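Local coordinates for protein thermoresistant glucokinase (Janibacter sp. HTCC2649, PDB 4EUN) that probably phosphorylates gluconate or a related sugar acid at the expense of ATP, as a P-loop carbohydrate kinase of the gluconokinase family, at residues His47-Ala50 with Asp51-Leu55; Ser65-Asn68 with Ile69-Gln73; Ile76-Asp80 with Glu81-Pro85; Leu111-Thr114 with Tyr115-Leu119. All blocks are in the same frame, centred on the assembly; numbering follows the deposited sequence.

Contact 1 (His47-Ala50 with Asp51-Leu55); sequences HGVA and DETGL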
loop_
_atom_site.group_PDB
_atom_site.type_symbol
_atom_site.label_atom_id
_atom_site.label_comp_id
_atom_site.label_asym_id
_atom_site.label_seq_id
_atom_site.Cartn_x
_atom_site.Cartn_y
_atom_site.Cartn_z
ATOM N N HIS A 47 -1.767 -4.773 -6.257
ATOM C CA HIS A 47 -3.103 -4.863 -5.678
ATOM C C HIS A 47 -3.915 -5.933 -6.402
ATOM O O HIS A 47 -4.612 -6.727 -5.772
ATOM C CB HIS A 47 -3.803 -3.505 -5.773
ATOM C CG HIS A 47 -5.143 -3.461 -5.105
ATOM N ND1 HIS A 47 -6.122 -2.561 -5.469
ATOM C CD2 HIS A 47 -5.659 -4.191 -4.089
ATOM C CE1 HIS A 47 -7.188 -2.747 -4.711
ATOM N NE2 HIS A 47 -6.935 -3.728 -3.866
ATOM N N GLY A 48 -3.820 -5.963 -7.728
ATOM C CA GLY A 48 -4.526 -6.964 -8.506
ATOM C C GLY A 48 -4.065 -8.380 -8.206
ATOM O O GLY A 48 -4.878 -9.309 -8.148
ATOM N N VAL A 49 -2.754 -8.553 -8.041
ATOM C CA VAL A 49 -2.205 -9.856 -7.676
ATOM C C VAL A 49 -2.635 -10.251 -6.259
ATOM O O VAL A 49 -3.035 -11.391 -6.017
ATOM C CB VAL A 49 -0.659 -9.882 -7.812
ATOM C CG1 VAL A 49 -0.090 -11.166 -7.221
ATOM C CG2 VAL A 49 -0.252 -9.767 -9.270
ATOM N N ALA A 50 -2.570 -9.300 -5.335
ATOM C CA ALA A 50 -2.928 -9.557 -3.941
ATOM C C ALA A 50 -4.372 -10.027 -3.816
ATOM O O ALA A 50 -4.670 -10.950 -3.050
ATOM C CB ALA A 50 -2.701 -8.305 -3.101
ATOM N N ASP A 51 -5.266 -9.384 -4.562
ATOM C CA ASP A 51 -6.701 -9.644 -4.441
ATOM C C ASP A 51 -7.107 -11.047 -4.880
ATOM O O ASP A 51 -8.166 -11.544 -4.485
ATOM C CB ASP A 51 -7.505 -8.583 -5.202
ATOM C CG ASP A 51 -8.147 -7.565 -4.279
ATOM O OD1 ASP A 51 -7.498 -7.161 -3.290
ATOM O OD2 ASP A 51 -9.307 -7.179 -4.529
ATOM N N GLU A 52 -6.262 -11.689 -5.679
ATOM C CA GLU A 52 -6.573 -13.020 -6.195
ATOM C C GLU A 52 -5.794 -14.141 -5.510
ATOM O O GLU A 52 -6.060 -15.316 -5.741
ATOM C CB GLU A 52 -6.351 -13.071 -7.712
ATOM C CG GLU A 52 -7.326 -12.218 -8.517
ATOM C CD GLU A 52 -8.791 -12.559 -8.246
ATOM O OE1 GLU A 52 -9.097 -13.715 -7.875
ATOM O OE2 GLU A 52 -9.645 -11.660 -8.410
ATOM N N THR A 53 -4.847 -13.777 -4.652
ATOM C CA THR A 53 -3.951 -14.768 -4.068
ATOM C C THR A 53 -3.932 -14.755 -2.546
ATOM O O THR A 53 -3.450 -15.705 -1.933
ATOM C CB THR A 53 -2.515 -14.525 -4.518
ATOM O OG1 THR A 53 -2.163 -13.176 -4.195
ATOM C CG2 THR A 53 -2.376 -14.739 -6.011
ATOM N N GLY A 54 -4.401 -13.665 -1.945
ATOM C CA GLY A 54 -4.338 -13.515 -0.504
ATOM C C GLY A 54 -3.007 -13.013 0.030
ATOM O O GLY A 54 -2.807 -12.965 1.246
ATOM N N LEU A 55 -2.093 -12.641 -0.868
ATOM C CA LEU A 55 -0.810 -12.095 -0.444
ATOM C C LEU A 55 -1.031 -10.759 0.273
ATOM O O LEU A 55 -1.908 -9.983 -0.119
ATOM C CB LEU A 55 0.110 -11.895 -1.649
ATOM C CG LEU A 55 1.049 -13.032 -2.060
ATOM C CD1 LEU A 55 0.374 -14.376 -2.066
ATOM C CD2 LEU A 55 1.628 -12.728 -3.436
#
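The imidazole of His47 and the carboxylate of Asp51 run side by side and point the same way, one helical turn apart. Their planes stand 75° apart, and Asp51 OD1 approaches the ring obliquely, 3.5 Å from NE2 of His47. The imidazole comes alongside because CG of His47 lies anti to its backbone N (chi1 -175°). A bound sulfate also lies close to His47, and Thr44 of the second subunit packs against it. In the backbone that carries them, Asp51 N bonds to His47 O at 3.0 Å.

Further on, the helix 42-53 runs out. Val49 O accepts from Glu52 N and from the hydroxyl of Thr53, which reach it from opposite faces of its carbonyl plane; Thr53 OG1 is 2.7 Å away. Ala50 O takes Thr53 N and Gly54 N from one face, the latter at 2.9 Å. Gly54, with positive phi (83°), then turns the chain toward strand 56-59, while Val49 and Leu55 both pack on Ile105 of the central sheet. Thr53 OG1 thus adds a side-chain donor to Val49 O at the weakly bonded end of the helix, where this carbonyl and that of Ala50 are each satisfied by two donors.

Contact 2 (Ser65-Asn68 with Ile69-Gln73); sequences SPEN and IATMQ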
loop_
_atom_site.group_PDB
_atom_site.type_symbol
_atom_site.label_atom_id
_atom_site.label_comp_id
_atom_site.label_asym_id
_atom_site.label_seq_id
_atom_site.Cartn_x
_atom_site.Cartn_y
_atom_site.Cartn_z
ATOM N N SER A 65 12.795 6.242 5.892
ATOM C CA SER A 65 12.731 7.309 6.891
ATOM C C SER A 65 12.046 8.523 6.281
ATOM O O SER A 65 12.057 8.704 5.064
ATOM C CB SER A 65 14.142 7.707 7.348
ATOM O OG SER A 65 14.887 8.299 6.294
ATOM N N PRO A 66 11.435 9.361 7.123
ATOM C CA PRO A 66 10.787 10.570 6.608
ATOM C C PRO A 66 11.772 11.464 5.870
ATOM O O PRO A 66 11.427 12.068 4.846
ATOM C CB PRO A 66 10.295 11.282 7.883
ATOM C CG PRO A 66 10.257 10.253 8.925
ATOM C CD PRO A 66 11.223 9.171 8.568
ATOM N N GLU A 67 12.993 11.547 6.386
ATOM C CA GLU A 67 14.007 12.390 5.769
ATOM C C GLU A 67 14.368 11.903 4.371
ATOM O O GLU A 67 14.554 12.709 3.461
ATOM C CB GLU A 67 15.250 12.461 6.648
ATOM C CG GLU A 67 16.415 13.124 5.939
ATOM C CD GLU A 67 17.536 13.518 6.870
ATOM O OE1 GLU A 67 18.701 13.312 6.488
ATOM O OE2 GLU A 67 17.255 14.043 7.969
ATOM N N ASN A 68 14.463 10.591 4.186
ATOM C CA ASN A 68 14.758 10.068 2.852
ATOM C C ASN A 68 13.629 10.354 1.861
ATOM O O ASN A 68 13.885 10.676 0.700
ATOM C CB ASN A 68 15.109 8.577 2.890
ATOM C CG ASN A 68 16.555 8.331 3.325
ATOM O OD1 ASN A 68 17.362 9.257 3.373
ATOM N ND2 ASN A 68 16.879 7.083 3.634
ATOM N N ILE A 69 12.382 10.250 2.314
ATOM C CA ILE A 69 11.254 10.639 1.472
ATOM C C ILE A 69 11.357 12.116 1.095
ATOM O O ILE A 69 11.222 12.478 -0.074
ATOM C CB ILE A 69 9.886 10.398 2.160
ATOM C CG1 ILE A 69 9.659 8.904 2.412
ATOM C CG2 ILE A 69 8.762 10.974 1.304
ATOM C CD1 ILE A 69 9.756 8.028 1.155
ATOM N N ALA A 70 11.590 12.972 2.087
ATOM C CA ALA A 70 11.708 14.414 1.825
ATOM C C ALA A 70 12.847 14.757 0.865
ATOM O O ALA A 70 12.693 15.639 0.017
ATOM C CB ALA A 70 11.856 15.173 3.128
ATOM N N THR A 71 13.978 14.068 1.012
ATOM C CA THR A 71 15.155 14.295 0.164
ATOM C C THR A 71 14.808 13.995 -1.288
ATOM O O THR A 71 15.110 14.786 -2.184
ATOM C CB THR A 71 16.334 13.424 0.629
ATOM O OG1 THR A 71 16.719 13.832 1.949
ATOM C CG2 THR A 71 17.527 13.583 -0.301
ATOM N N MET A 72 14.156 12.861 -1.524
ATOM C CA MET A 72 13.739 12.503 -2.871
ATOM C C MET A 72 12.695 13.464 -3.405
ATOM O O MET A 72 12.700 13.786 -4.589
ATOM C CB MET A 72 13.217 11.066 -2.925
ATOM C CG MET A 72 14.278 10.048 -2.679
ATOM S SD MET A 72 13.654 8.382 -2.954
ATOM C CE MET A 72 12.698 8.130 -1.457
ATOM N N GLN A 73 11.799 13.936 -2.541
ATOM C CA GLN A 73 10.771 14.860 -3.011
ATOM C C GLN A 73 11.337 16.195 -3.497
ATOM O O GLN A 73 10.688 16.902 -4.274
ATOM C CB GLN A 73 9.695 15.087 -1.950
ATOM C CG GLN A 73 8.771 13.887 -1.806
ATOM C CD GLN A 73 7.675 14.141 -0.803
ATOM O OE1 GLN A 73 7.911 14.750 0.240
ATOM N NE2 GLN A 73 6.464 13.696 -1.122
HETATM O O HOH W 1 17.995 11.628 3.287
#
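An N-capped helix start carries this contact: Ser65 is the N-cap of helix 66-73, and the bonds of its first turns join Ser65-Asn68 to Ile69-Gln73. Ile69 N bonds to Ser65 O at 3.2 Å, followed by Ala70 N to Pro66 O and Met72 N to Asn68 O. The cap itself is the bond from Asn68 N to Ser65 OG, 3.1 Å long and 155° at the hydrogen. The hydroxyl can accept it because chi1 of Ser65 (66°) sets OG between the backbone N and the carbonyl carbon.

Glu67 O is held twice by one residue. Thr71 N and Thr71 OG1 both lie 2.9 Å from Glu67 O and reach it from opposite faces of the carbonyl plane, the hydroxyl from well above it. With OG1 beside its own backbone N (chi1 -64°), Thr71 folds its hydroxyl back along the helix. The same OG1 accepts from a water at 2.9 Å, and that water also donates to Asn68 OD1, so the carboxamide and the hydroxyl are bridged along one side of the helix.

On the buried side, Met72 bends at chi3 and brings CE to 3.5 Å from Asn68 O, while Ile69 lays CG1 against Ser65 O. Met72 continues onto Leu78 and Met150, Ile69 onto His64 and onto Arg97 of the second subunit. Ser65 with Asn68 N is a serine N-cap with proline at the first helical position, and Thr71 makes the common bond of a helical threonine hydroxyl to the carbonyl four residues back.

Contact 3 (Ile76-Asp80 with Glu81-Pro85); sequences IPLTD and EDRWP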
loop_
_atom_site.group_PDB
_atom_site.type_symbol
_atom_site.label_atom_id
_atom_site.label_comp_id
_atom_site.label_asym_id
_atom_site.label_seq_id
_atom_site.Cartn_x
_atom_site.Cartn_y
_atom_site.Cartn_z
ATOM N N ILE A 76 16.448 15.010 -5.109
ATOM C CA ILE A 76 17.799 14.493 -4.882
ATOM C C ILE A 76 17.738 12.977 -4.827
ATOM O O ILE A 76 17.035 12.420 -3.991
ATOM C CB ILE A 76 18.372 14.970 -3.547
ATOM C CG1 ILE A 76 18.454 16.492 -3.490
ATOM C CG2 ILE A 76 19.717 14.337 -3.287
ATOM C CD1 ILE A 76 17.579 17.064 -2.430
ATOM N N PRO A 77 18.458 12.295 -5.729
ATOM C CA PRO A 77 18.461 10.827 -5.694
ATOM C C PRO A 77 19.182 10.283 -4.458
ATOM O O PRO A 77 20.201 10.843 -4.045
ATOM C CB PRO A 77 19.254 10.443 -6.953
ATOM C CG PRO A 77 19.206 11.647 -7.840
ATOM C CD PRO A 77 19.160 12.831 -6.911
ATOM N N LEU A 78 18.666 9.199 -3.883
ATOM C CA LEU A 78 19.355 8.543 -2.779
ATOM C C LEU A 78 20.576 7.786 -3.305
ATOM O O LEU A 78 20.668 7.493 -4.500
ATOM C CB LEU A 78 18.403 7.585 -2.057
ATOM C CG LEU A 78 17.123 8.207 -1.505
ATOM C CD1 LEU A 78 16.329 7.183 -0.711
ATOM C CD2 LEU A 78 17.432 9.424 -0.638
ATOM N N THR A 79 21.514 7.487 -2.410
ATOM C CA THR A 79 22.695 6.694 -2.740
ATOM C C THR A 79 22.497 5.266 -2.264
ATOM O O THR A 79 21.505 4.965 -1.591
ATOM C CB THR A 79 23.948 7.238 -2.029
ATOM O OG1 THR A 79 23.765 7.128 -0.611
ATOM C CG2 THR A 79 24.193 8.684 -2.398
ATOM N N ASP A 80 23.448 4.392 -2.587
ATOM C CA ASP A 80 23.448 3.036 -2.042
ATOM C C ASP A 80 23.416 3.091 -0.521
ATOM O O ASP A 80 22.674 2.344 0.112
ATOM C CB ASP A 80 24.705 2.268 -2.463
ATOM C CG ASP A 80 24.680 1.819 -3.914
ATOM O OD1 ASP A 80 23.723 2.138 -4.642
ATOM O OD2 ASP A 80 25.654 1.153 -4.328
ATOM N N GLU A 81 24.237 3.967 0.059
ATOM C CA GLU A 81 24.327 4.102 1.512
ATOM C C GLU A 81 22.984 4.479 2.142
ATOM O O GLU A 81 22.623 3.965 3.210
ATOM C CB GLU A 81 25.392 5.128 1.902
ATOM C CG GLU A 81 25.507 5.348 3.404
ATOM C CD GLU A 81 26.739 6.140 3.789
ATOM O OE1 GLU A 81 27.345 6.772 2.898
ATOM O OE2 GLU A 81 27.105 6.125 4.985
ATOM N N ASP A 82 22.247 5.370 1.482
ATOM C CA ASP A 82 20.932 5.785 1.977
ATOM C C ASP A 82 19.974 4.615 1.981
ATOM O O ASP A 82 19.073 4.538 2.822
ATOM C CB ASP A 82 20.334 6.880 1.089
ATOM C CG ASP A 82 21.127 8.168 1.123
ATOM O OD1 ASP A 82 21.702 8.496 2.184
ATOM O OD2 ASP A 82 21.177 8.850 0.076
ATOM N N ARG A 83 20.163 3.708 1.028
ATOM C CA ARG A 83 19.178 2.659 0.785
ATOM C C ARG A 83 19.393 1.366 1.558
ATOM O O ARG A 83 18.431 0.616 1.749
ATOM C CB ARG A 83 19.068 2.340 -0.713
ATOM C CG ARG A 83 18.464 3.463 -1.551
ATOM C CD ARG A 83 18.467 3.110 -3.026
ATOM N NE ARG A 83 17.897 4.172 -3.859
ATOM C CZ ARG A 83 18.509 4.729 -4.901
ATOM N NH1 ARG A 83 19.728 4.346 -5.248
ATOM N NH2 ARG A 83 17.903 5.687 -5.590
ATOM N N TRP A 84 20.623 1.085 1.990
ATOM C CA TRP A 84 20.887 -0.188 2.670
ATOM C C TRP A 84 19.984 -0.447 3.889
ATOM O O TRP A 84 19.421 -1.537 3.995
ATOM C CB TRP A 84 22.370 -0.387 3.048
ATOM C CG TRP A 84 23.363 -0.378 1.910
ATOM C CD1 TRP A 84 24.506 0.372 1.838
ATOM C CD2 TRP A 84 23.328 -1.163 0.703
ATOM N NE1 TRP A 84 25.176 0.109 0.668
ATOM C CE2 TRP A 84 24.474 -0.827 -0.048
ATOM C CE3 TRP A 84 22.437 -2.108 0.182
ATOM C CZ2 TRP A 84 24.751 -1.402 -1.291
ATOM C CZ3 TRP A 84 22.723 -2.682 -1.051
ATOM C CH2 TRP A 84 23.861 -2.327 -1.769
ATOM N N PRO A 85 19.840 0.537 4.810
ATOM C CA PRO A 85 18.984 0.241 5.971
ATOM C C PRO A 85 17.531 0.000 5.576
ATOM O O PRO A 85 16.878 -0.840 6.193
ATOM C CB PRO A 85 19.107 1.504 6.835
ATOM C CG PRO A 85 20.442 2.089 6.452
ATOM C CD PRO A 85 20.544 1.824 4.978
HETATM O O HOH W 2 16.118 8.183 -5.401
HETATM O O HOH W 3 25.633 8.361 0.994
#
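Thr79 and Asp82 grip each other reciprocally. Thr79 N donates to Asp82 OD2 at 2.9 Å, arriving from above the carboxylate plane, and Asp82 N returns a bond of 3.1 Å to Thr79 OG1. At chi1 63° the hydroxyl is turned in over the first helical turn, where Asp82 N can reach it. A water links it to Glu81 OE1.

Leu78 meets this pair with its CB, 3.7 Å from Asp82 OD2, and its carbonyl oxygen lies over one face of the Arg83 guanidinium. Arg83 runs extended from CG to NE, passing its CG within 3.4 Å of Thr79 O. One turn into the helix, Asp80 O receives Trp84 N at 3.1 Å and also sits over one face of the indole, 3.2 Å above its plane toward the rim; the Asp80 carboxylate runs alongside that ring.

The next shell comes from outside. Tyr115 OH bonds to both Asp80 OD1 and Arg83 NH1, and Lys112 forms a salt bridge with Asp80. The mutual side-chain and backbone bonds of Thr79 and Asp82 are those of a capping box, here opening helix 80-99.

Contact 4 (Leu111-Thr114 with Tyr115-Leu119); sequences LKRT and YRDVL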
loop_
_atom_site.group_PDB
_atom_site.type_symbol
_atom_site.label_atom_id
_atom_site.label_comp_id
_atom_site.label_asym_id
_atom_site.label_seq_id
_atom_site.Cartn_x
_atom_site.Cartn_y
_atom_site.Cartn_z
ATOM N N LEU A 111 15.419 -0.833 -8.477
ATOM C CA LEU A 111 16.405 -1.557 -7.699
ATOM C C LEU A 111 17.575 -2.016 -8.555
ATOM O O LEU A 111 17.396 -2.480 -9.693
ATOM C CB LEU A 111 15.781 -2.793 -7.087
ATOM C CG LEU A 111 14.549 -2.585 -6.215
ATOM C CD1 LEU A 111 13.942 -3.937 -5.892
ATOM C CD2 LEU A 111 14.940 -1.844 -4.958
ATOM N N LYS A 112 18.770 -1.896 -7.987
ATOM C CA LYS A 112 19.957 -2.510 -8.532
ATOM C C LYS A 112 19.951 -3.986 -8.184
ATOM O O LYS A 112 19.269 -4.393 -7.251
ATOM C CB LYS A 112 21.191 -1.868 -7.906
ATOM C CG LYS A 112 21.362 -0.393 -8.216
ATOM C CD LYS A 112 22.723 0.084 -7.697
ATOM C CE LYS A 112 22.915 1.578 -7.908
ATOM N NZ LYS A 112 24.277 2.007 -7.471
ATOM N N ARG A 113 20.732 -4.777 -8.918
ATOM C CA ARG A 113 20.938 -6.184 -8.573
ATOM C C ARG A 113 21.370 -6.382 -7.124
ATOM O O ARG A 113 20.813 -7.224 -6.419
ATOM C CB ARG A 113 21.989 -6.805 -9.499
ATOM C CG ARG A 113 22.569 -8.123 -8.979
ATOM C CD ARG A 113 21.563 -9.229 -9.155
ATOM N NE ARG A 113 21.868 -10.417 -8.358
ATOM C CZ ARG A 113 22.116 -11.617 -8.870
ATOM N NH1 ARG A 113 22.111 -11.795 -10.185
ATOM N NH2 ARG A 113 22.365 -12.639 -8.065
ATOM N N THR A 114 22.357 -5.610 -6.675
ATOM C CA THR A 114 22.805 -5.696 -5.277
ATOM C C THR A 114 21.684 -5.415 -4.269
ATOM O O THR A 114 21.699 -5.965 -3.166
ATOM C CB THR A 114 23.966 -4.739 -4.980
ATOM O OG1 THR A 114 23.586 -3.406 -5.341
ATOM C CG2 THR A 114 25.215 -5.141 -5.751
ATOM N N TYR A 115 20.741 -4.537 -4.625
ATOM C CA TYR A 115 19.607 -4.259 -3.741
ATOM C C TYR A 115 18.723 -5.492 -3.637
ATOM O O TYR A 115 18.227 -5.823 -2.553
ATOM C CB TYR A 115 18.740 -3.104 -4.259
ATOM C CG TYR A 115 19.421 -1.761 -4.386
ATOM C CD1 TYR A 115 20.734 -1.559 -3.966
ATOM C CD2 TYR A 115 18.740 -0.684 -4.935
ATOM C CE1 TYR A 115 21.344 -0.317 -4.104
ATOM C CE2 TYR A 115 19.344 0.550 -5.081
ATOM C CZ TYR A 115 20.641 0.730 -4.657
ATOM O OH TYR A 115 21.243 1.976 -4.796
ATOM N N ARG A 116 18.488 -6.141 -4.773
ATOM C CA ARG A 116 17.685 -7.359 -4.779
ATOM C C ARG A 116 18.367 -8.465 -3.982
ATOM O O ARG A 116 17.685 -9.261 -3.342
ATOM C CB ARG A 116 17.346 -7.791 -6.215
ATOM C CG ARG A 116 16.569 -6.706 -6.967
ATOM C CD ARG A 116 16.016 -7.166 -8.311
ATOM N NE ARG A 116 17.049 -7.484 -9.311
ATOM C CZ ARG A 116 17.494 -6.642 -10.239
ATOM N NH1 ARG A 116 17.054 -5.394 -10.293
ATOM N NH2 ARG A 116 18.404 -7.053 -11.107
ATOM N N ASP A 117 19.701 -8.508 -4.008
ATOM C CA ASP A 117 20.443 -9.459 -3.166
ATOM C C ASP A 117 20.108 -9.273 -1.683
ATOM O O ASP A 117 19.899 -10.248 -0.948
ATOM C CB ASP A 117 21.959 -9.307 -3.362
ATOM C CG ASP A 117 22.436 -9.769 -4.730
ATOM O OD1 ASP A 117 21.732 -10.556 -5.394
ATOM O OD2 ASP A 117 23.547 -9.356 -5.137
ATOM N N VAL A 118 20.038 -8.019 -1.238
ATOM C CA VAL A 118 19.700 -7.728 0.155
ATOM C C VAL A 118 18.272 -8.170 0.497
ATOM O O VAL A 118 18.036 -8.778 1.542
ATOM C CB VAL A 118 19.878 -6.231 0.488
ATOM C CG1 VAL A 118 19.424 -5.935 1.908
ATOM C CG2 VAL A 118 21.329 -5.818 0.294
ATOM N N LEU A 119 17.317 -7.889 -0.391
ATOM C CA LEU A 119 15.942 -8.360 -0.189
ATOM C C LEU A 119 15.911 -9.880 -0.030
ATOM O O LEU A 119 15.179 -10.409 0.812
ATOM C CB LEU A 119 15.049 -7.934 -1.362
ATOM C CG LEU A 119 14.852 -6.424 -1.528
ATOM C CD1 LEU A 119 13.947 -6.100 -2.708
ATOM C CD2 LEU A 119 14.265 -5.827 -0.261
#
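Lys112 takes the N-cap position of helix 113-119, and regular turns follow as Arg116 N, Asp117 N and Val118 N bond to the carbonyl oxygens of Lys112, Arg113 and Thr114. In the first turn, the extended lysine chain crosses the Tyr115 ring. Its CB sits 3.8 Å from the ring centroid and 6° off the normal, a CH-pi contact over the centre of one face, and CE of Lys112 goes on to 3.6 Å from Tyr115 OH, both polar ends going on to Asp80.

Arg113 instead turns toward Asp117. Its chain bends at chi2, bringing NE to Asp117 OD1 at 3.0 Å and 166° in a salt bridge. The oxygen lies nearly in the guanidinium plane and is approached on its syn side, although the two flat groups stand 75° apart.

Arg116 spreads one guanidinium face over Arg113 CA, 3.7 Å above the plane. Leu111 faces inward: its CD1 meets CD1 of Leu119 tip to tip at 3.8 Å, CD2 rests against Tyr115, and Phe128 of strand 127-132 packs on both leucines. Further salt bridges run from Arg113 NH1 to Asp168 and Glu166, from Arg116 NE to Glu169, and from Asp117 OD1 to Arg120. With its two arginines matched by Glu166, Asp168 and Glu169 as well as by Asp117, the helix start probably carries little net positive charge, while the apolar side lies against the sheet.

How the contacts relate
From the N terminus, the four contacts follow in series, each a local turn that closes no long loop, and none nests in or crosses another. Contact 1 ends helix 42-53 on the opposite side of the chain's centre from the others, its centre about 24 Å from that of contact 4 and 30 Å from that of contact 3. Contacts 2 and 3 touch where helix 66-73 leads into helix 80-99: Thr71 O lies 3.2 Å from Ile76 N, a probable hydrogen bond. Contact 3 in turn meets contact 4, Trp84 packing on Val118, which ties helix 80-99 to helix 113-119. Contacts 1 and 2 also touch the second subunit.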